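TSC1 N-terminal domain (Chaetomium thermophilum, PDB 7A0M) probably binds lysosomal phosphoinositides, contributing to recruitment of the TSC complex to lysosomes and to mTORC1 regulation. Local coordinates at residues R147-W152 against N193-R198; T269-Y274 against H346-H351. One frame throughout, in Å; residues are numbered along the deposited sequence.

Contact 1 (147-152 with 193-198) and contact 2 (269-274 with 346-351) sample two separate places along an elongated chain of helices and connecting loops, without strands. Contact 1 lies about 11 Å from the centre of the chain and contact 2 about 29 Å from it, measured centre to centre. The two contact centres are 32 Å apart and their nearest atoms about 13 Å apart, so neither touches the other. They follow in series: contact 1 joins helices 142-153 and 185-196 before contact 2 ties helix 267-278 to a later loop. Contact 1 centres on one aromatic ring, contact 2 on two rings plus a separate N272-L349 pair; neither has a hydrogen bond between its segments.

Contact 1 (R147-W152 against N193-R198); sequences RLLVRW and NAFVLR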
loop_
_atom_site.group_PDB
_atom_site.type_symbol
_atom_site.label_atom_id
_atom_site.label_comp_id
_atom_site.label_asym_id
_atom_site.label_seq_id
_atom_site.Cartn_x
_atom_site.Cartn_y
_atom_site.Cartn_z
ATOM N N ARG B 147 -10.835 -43.624 -17.910
ATOM C CA ARG B 147 -11.276 -44.729 -17.068
ATOM C C ARG B 147 -11.155 -44.377 -15.592
ATOM O O ARG B 147 -12.067 -44.647 -14.803
ATOM C CB ARG B 147 -10.469 -45.985 -17.396
ATOM C CG ARG B 147 -11.032 -46.786 -18.556
ATOM C CD ARG B 147 -12.135 -47.710 -18.077
ATOM N NE ARG B 147 -11.613 -49.024 -17.714
ATOM C CZ ARG B 147 -12.142 -49.809 -16.783
ATOM N NH1 ARG B 147 -13.205 -49.409 -16.101
ATOM N NH2 ARG B 147 -11.601 -50.992 -16.525
ATOM N N LEU B 148 -10.038 -43.762 -15.204
ATOM C CA LEU B 148 -9.869 -43.334 -13.820
ATOM C C LEU B 148 -10.832 -42.210 -13.463
ATOM O O LEU B 148 -11.390 -42.190 -12.360
ATOM C CB LEU B 148 -8.426 -42.889 -13.592
ATOM C CG LEU B 148 -7.329 -43.944 -13.733
ATOM C CD1 LEU B 148 -5.976 -43.325 -13.448
ATOM C CD2 LEU B 148 -7.592 -45.106 -12.786
ATOM N N LEU B 149 -11.032 -41.261 -14.382
ATOM C CA LEU B 149 -11.898 -40.118 -14.107
ATOM C C LEU B 149 -13.338 -40.553 -13.874
ATOM O O LEU B 149 -13.963 -40.157 -12.884
ATOM C CB LEU B 149 -11.825 -39.112 -15.253
ATOM C CG LEU B 149 -10.604 -38.197 -15.249
ATOM C CD1 LEU B 149 -10.521 -37.413 -16.543
ATOM C CD2 LEU B 149 -10.659 -37.264 -14.058
ATOM N N VAL B 150 -13.885 -41.364 -14.783
ATOM C CA VAL B 150 -15.279 -41.789 -14.658
ATOM C C VAL B 150 -15.514 -42.482 -13.320
ATOM O O VAL B 150 -16.513 -42.226 -12.638
ATOM C CB VAL B 150 -15.668 -42.694 -15.843
ATOM C CG1 VAL B 150 -16.799 -43.640 -15.452
ATOM C CG2 VAL B 150 -16.074 -41.854 -17.041
ATOM N N ARG B 151 -14.597 -43.350 -12.915
ATOM C CA ARG B 151 -14.735 -44.002 -11.617
ATOM C C ARG B 151 -14.529 -43.037 -10.453
ATOM O O ARG B 151 -15.108 -43.228 -9.375
ATOM C CB ARG B 151 -13.784 -45.187 -11.570
ATOM C CG ARG B 151 -14.101 -46.094 -12.736
ATOM C CD ARG B 151 -14.510 -47.461 -12.293
ATOM N NE ARG B 151 -14.691 -48.337 -13.441
ATOM C CZ ARG B 151 -15.760 -48.273 -14.229
ATOM N NH1 ARG B 151 -16.712 -47.384 -13.977
ATOM N NH2 ARG B 151 -15.897 -49.107 -15.247
ATOM N N TRP B 152 -13.688 -42.022 -10.634
ATOM C CA TRP B 152 -13.473 -41.050 -9.573
ATOM C C TRP B 152 -14.665 -40.119 -9.394
ATOM O O TRP B 152 -14.842 -39.568 -8.303
ATOM C CB TRP B 152 -12.209 -40.240 -9.860
ATOM C CG TRP B 152 -11.775 -39.394 -8.714
ATOM C CD1 TRP B 152 -10.978 -39.771 -7.676
ATOM C CD2 TRP B 152 -12.106 -38.019 -8.491
ATOM N NE1 TRP B 152 -10.796 -38.718 -6.814
ATOM C CE2 TRP B 152 -11.478 -37.630 -7.293
ATOM C CE3 TRP B 152 -12.874 -37.081 -9.189
ATOM C CZ2 TRP B 152 -11.592 -36.342 -6.775
ATOM C CZ3 TRP B 152 -12.987 -35.804 -8.673
ATOM C CH2 TRP B 152 -12.349 -35.446 -7.478
ATOM N N ASN B 193 -11.320 -31.574 -18.917
ATOM C CA ASN B 193 -12.188 -30.560 -19.508
ATOM C C ASN B 193 -13.565 -31.117 -19.849
ATOM O O ASN B 193 -14.563 -30.392 -19.768
ATOM C CB ASN B 193 -11.529 -29.970 -20.754
ATOM C CG ASN B 193 -12.370 -28.887 -21.403
ATOM O OD1 ASN B 193 -12.426 -27.755 -20.919
ATOM N ND2 ASN B 193 -13.026 -29.229 -22.504
ATOM N N ALA B 194 -13.639 -32.391 -20.244
ATOM C CA ALA B 194 -14.931 -32.999 -20.546
ATOM C C ALA B 194 -15.840 -33.011 -19.322
ATOM O O ALA B 194 -17.050 -32.782 -19.436
ATOM C CB ALA B 194 -14.733 -34.417 -21.080
ATOM N N PHE B 195 -15.277 -33.276 -18.142
ATOM C CA PHE B 195 -16.067 -33.275 -16.918
ATOM C C PHE B 195 -16.354 -31.870 -16.403
ATOM O O PHE B 195 -17.329 -31.682 -15.667
ATOM C CB PHE B 195 -15.365 -34.097 -15.834
ATOM C CG PHE B 195 -15.346 -35.574 -16.112
ATOM C CD1 PHE B 195 -14.341 -36.140 -16.880
ATOM C CD2 PHE B 195 -16.336 -36.398 -15.601
ATOM C CE1 PHE B 195 -14.329 -37.500 -17.136
ATOM C CE2 PHE B 195 -16.326 -37.757 -15.851
ATOM C CZ PHE B 195 -15.321 -38.308 -16.619
ATOM N N VAL B 196 -15.529 -30.885 -16.766
ATOM C CA VAL B 196 -15.831 -29.503 -16.404
ATOM C C VAL B 196 -17.036 -28.997 -17.185
ATOM O O VAL B 196 -17.827 -28.196 -16.670
ATOM C CB VAL B 196 -14.591 -28.615 -16.624
ATOM C CG1 VAL B 196 -14.903 -27.162 -16.298
ATOM C CG2 VAL B 196 -13.434 -29.112 -15.774
ATOM N N LEU B 197 -17.212 -29.463 -18.424
ATOM C CA LEU B 197 -18.335 -29.017 -19.240
ATOM C C LEU B 197 -19.670 -29.549 -18.737
ATOM O O LEU B 197 -20.715 -28.994 -19.092
ATOM C CB LEU B 197 -18.127 -29.429 -20.698
ATOM C CG LEU B 197 -16.987 -28.724 -21.435
ATOM C CD1 LEU B 197 -16.753 -29.360 -22.796
ATOM C CD2 LEU B 197 -17.291 -27.242 -21.579
ATOM N N ARG B 198 -19.665 -30.605 -17.928
ATOM C CA ARG B 198 -20.892 -31.129 -17.345
ATOM C C ARG B 198 -21.151 -30.452 -16.005
ATOM O O ARG B 198 -20.283 -30.445 -15.127
ATOM C CB ARG B 198 -20.810 -32.647 -17.171
ATOM C CG ARG B 198 -20.871 -33.434 -18.475
ATOM C CD ARG B 198 -22.222 -33.297 -19.175
ATOM N NE ARG B 198 -22.217 -32.260 -20.206
ATOM C CZ ARG B 198 -22.904 -31.124 -20.138
ATOM N NH1 ARG B 198 -23.669 -30.869 -19.085
ATOM N NH2 ARG B 198 -22.832 -30.245 -21.128
#
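The F195 side chain leaves its helix with CG anti to the carbonyl carbon (chi1 -69°), which carries the ring across to L149 and V150, consecutive residues of helix 142-153. The ring meets both partners with its CD1-CE1-CZ side: L149 CB stands 3.5 Å from F195 CE1, obliquely to the ring. An extended second torsion (chi2 170°) keeps L149 CD1 on the same side of the F195 ring plane as CB, 3.9 Å from F195 CE1. V150 comes in differently, with its CG2 methyl at the ring edge, near the ring plane, 3.6 Å from F195 CZ. Across the segments 147-152 and 193-198 the closest CA atoms, L149 CA and F195 CA, are 8.5 Å apart. An alanine at F195 is likely to leave the L149 and V150 side chains without their partner and open a gap between the two helices. L149 also touches L208 of helix 199-214, while R147 and R151 form salt bridges with D97 and D101 of helix 89-105. With 144 Å² buried and no hydrogen bond across, the junction rests on apolar fit, and one aromatic ring, that of F195, makes every side-chain contact from the 193-198 side.

Contact 2 (T269-Y274 against H346-H351); sequences TLFNIY and HNYLPH
This is a small, mainly van der Waals contact between helix 267-278 and the loop leading from helix 335-343 to helix 357-373; F271 and Y348 leave their backbones toward the opposite segment, while N272 and L349 meet through their side-chain ends. The evidence is two separate side-chain pairs, 154 Å² of buried surface and no hydrogen bond between the segments. In the aromatic pair, Y348 brings its hydroxyl to the edge of the F271 ring, near the ring plane, with OH 4.0 Å from F271 CE2. Farther back, Y348 CE2 is 4.1 Å from F271 CD2, in an oblique approach. In the second pair, N272 and L349 run past each other in opposite directions: N272 CG lies anti to the carbonyl carbon (chi1 -73°), which brings OD1 round to within 3.5 Å of L349 CD2. That oxygen has its polar partner in the hydroxyl of Y341, so the leucine methyl packs against an amide oxygen already engaged. Within the loop, H351 ND1 donates to L349 O at 2.9 Å in a nearly straight bond (N-H...O 170°), the oxygen only 6° out of the imidazole plane. Helix 335-343 borders both pairs: Y341 meets Y348 edge-to-face and also touches F271, which packs on F338 as well. L349 touches H361 of helix 357-373, while L270 and I273 pack on helix 228-238 and Y274 on helix 323-333.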
loop_
_atom_site.group_PDB
_atom_site.type_symbol
_atom_site.label_atom_id
_atom_site.label_comp_id
_atom_site.label_asym_id
_atom_site.label_seq_id
_atom_site.Cartn_x
_atom_site.Cartn_y
_atom_site.Cartn_z
ATOM N N THR B 269 -10.866 -10.089 -19.886
ATOM C CA THR B 269 -11.719 -11.108 -19.285
ATOM C C THR B 269 -11.452 -11.234 -17.789
ATOM O O THR B 269 -12.386 -11.297 -16.983
ATOM C CB THR B 269 -11.498 -12.449 -19.984
ATOM O OG1 THR B 269 -11.750 -12.306 -21.389
ATOM C CG2 THR B 269 -12.411 -13.510 -19.408
ATOM N N LEU B 270 -10.173 -11.271 -17.402
ATOM C CA LEU B 270 -9.822 -11.398 -15.992
ATOM C C LEU B 270 -10.315 -10.204 -15.182
ATOM O O LEU B 270 -10.783 -10.365 -14.048
ATOM C CB LEU B 270 -8.308 -11.557 -15.848
ATOM C CG LEU B 270 -7.709 -12.805 -16.502
ATOM C CD1 LEU B 270 -6.190 -12.740 -16.503
ATOM C CD2 LEU B 270 -8.190 -14.062 -15.792
ATOM N N PHE B 271 -10.217 -8.997 -15.745
ATOM C CA PHE B 271 -10.697 -7.812 -15.040
ATOM C C PHE B 271 -12.215 -7.822 -14.902
ATOM O O PHE B 271 -12.751 -7.441 -13.856
ATOM C CB PHE B 271 -10.233 -6.547 -15.762
ATOM C CG PHE B 271 -8.743 -6.359 -15.765
ATOM C CD1 PHE B 271 -7.953 -6.941 -14.786
ATOM C CD2 PHE B 271 -8.131 -5.593 -16.743
ATOM C CE1 PHE B 271 -6.580 -6.766 -14.787
ATOM C CE2 PHE B 271 -6.760 -5.415 -16.750
ATOM C CZ PHE B 271 -5.984 -6.001 -15.770
ATOM N N ASN B 272 -12.925 -8.247 -15.951
ATOM C CA ASN B 272 -14.381 -8.324 -15.879
ATOM C C ASN B 272 -14.841 -9.363 -14.866
ATOM O O ASN B 272 -15.876 -9.176 -14.215
ATOM C CB ASN B 272 -14.962 -8.631 -17.259
ATOM C CG ASN B 272 -14.880 -7.447 -18.203
ATOM O OD1 ASN B 272 -14.774 -6.298 -17.772
ATOM N ND2 ASN B 272 -14.931 -7.722 -19.502
ATOM N N ILE B 273 -14.098 -10.464 -14.726
ATOM C CA ILE B 273 -14.435 -11.464 -13.717
ATOM C C ILE B 273 -14.337 -10.864 -12.321
ATOM O O ILE B 273 -15.203 -11.099 -11.468
ATOM C CB ILE B 273 -13.533 -12.703 -13.867
ATOM C CG1 ILE B 273 -13.891 -13.471 -15.142
ATOM C CG2 ILE B 273 -13.648 -13.609 -12.647
ATOM C CD1 ILE B 273 -12.961 -14.626 -15.438
ATOM N N TYR B 274 -13.289 -10.076 -12.066
ATOM C CA TYR B 274 -13.159 -9.413 -10.772
ATOM C C TYR B 274 -14.344 -8.494 -10.497
ATOM O O TYR B 274 -14.877 -8.474 -9.381
ATOM C CB TYR B 274 -11.848 -8.628 -10.708
ATOM C CG TYR B 274 -11.809 -7.612 -9.589
ATOM C CD1 TYR B 274 -11.509 -7.996 -8.290
ATOM C CD2 TYR B 274 -12.069 -6.269 -9.832
ATOM C CE1 TYR B 274 -11.474 -7.071 -7.263
ATOM C CE2 TYR B 274 -12.037 -5.339 -8.812
ATOM C CZ TYR B 274 -11.738 -5.745 -7.531
ATOM O OH TYR B 274 -11.703 -4.820 -6.512
ATOM N N HIS B 346 -14.715 2.301 -18.682
ATOM C CA HIS B 346 -15.229 2.690 -19.987
ATOM C C HIS B 346 -14.439 2.014 -21.099
ATOM O O HIS B 346 -15.019 1.504 -22.061
ATOM C CB HIS B 346 -15.173 4.212 -20.141
ATOM C CG HIS B 346 -15.811 4.967 -19.014
ATOM N ND1 HIS B 346 -15.345 4.908 -17.717
ATOM C CD2 HIS B 346 -16.870 5.812 -18.993
ATOM C CE1 HIS B 346 -16.096 5.674 -16.946
ATOM N NE2 HIS B 346 -17.027 6.235 -17.695
ATOM N N ASN B 347 -13.111 1.969 -20.962
ATOM C CA ASN B 347 -12.241 1.402 -21.988
ATOM C C ASN B 347 -12.468 -0.087 -22.226
ATOM O O ASN B 347 -11.902 -0.632 -23.179
ATOM C CB ASN B 347 -10.775 1.632 -21.610
ATOM C CG ASN B 347 -10.328 3.060 -21.850
ATOM O OD1 ASN B 347 -11.093 3.884 -22.350
ATOM N ND2 ASN B 347 -9.085 3.361 -21.490
ATOM N N TYR B 348 -13.274 -0.757 -21.400
ATOM C CA TYR B 348 -13.454 -2.198 -21.506
ATOM C C TYR B 348 -14.893 -2.643 -21.717
ATOM O O TYR B 348 -15.104 -3.766 -22.186
ATOM C CB TYR B 348 -12.920 -2.901 -20.246
ATOM C CG TYR B 348 -11.428 -2.774 -20.034
ATOM C CD1 TYR B 348 -10.885 -1.650 -19.425
ATOM C CD2 TYR B 348 -10.564 -3.789 -20.427
ATOM C CE1 TYR B 348 -9.523 -1.535 -19.222
ATOM C CE2 TYR B 348 -9.200 -3.682 -20.228
ATOM C CZ TYR B 348 -8.685 -2.554 -19.626
ATOM O OH TYR B 348 -7.329 -2.441 -19.426
ATOM N N LEU B 349 -15.881 -1.812 -21.390
ATOM C CA LEU B 349 -17.270 -2.232 -21.386
ATOM C C LEU B 349 -18.074 -1.441 -22.407
ATOM O O LEU B 349 -17.968 -0.207 -22.449
ATOM C CB LEU B 349 -17.882 -2.050 -19.989
ATOM C CG LEU B 349 -17.235 -2.853 -18.861
ATOM C CD1 LEU B 349 -17.818 -2.449 -17.517
ATOM C CD2 LEU B 349 -17.411 -4.343 -19.101
ATOM N N PRO B 350 -18.866 -2.100 -23.251
ATOM C CA PRO B 350 -19.786 -1.361 -24.125
ATOM C C PRO B 350 -20.780 -0.564 -23.295
ATOM O O PRO B 350 -21.373 -1.076 -22.342
ATOM C CB PRO B 350 -20.475 -2.467 -24.933
ATOM C CG PRO B 350 -19.534 -3.626 -24.872
ATOM C CD PRO B 350 -18.889 -3.547 -23.519
ATOM N N HIS B 351 -20.955 0.702 -23.661
ATOM C CA HIS B 351 -21.771 1.606 -22.866
ATOM C C HIS B 351 -22.263 2.740 -23.748
ATOM O O HIS B 351 -21.739 2.977 -24.841
ATOM C CB HIS B 351 -20.980 2.165 -21.679
ATOM C CG HIS B 351 -19.864 3.078 -22.080
ATOM N ND1 HIS B 351 -18.591 2.625 -22.352
ATOM C CD2 HIS B 351 -19.833 4.418 -22.267
ATOM C CE1 HIS B 351 -17.824 3.647 -22.683
ATOM N NE2 HIS B 351 -18.553 4.747 -22.641
#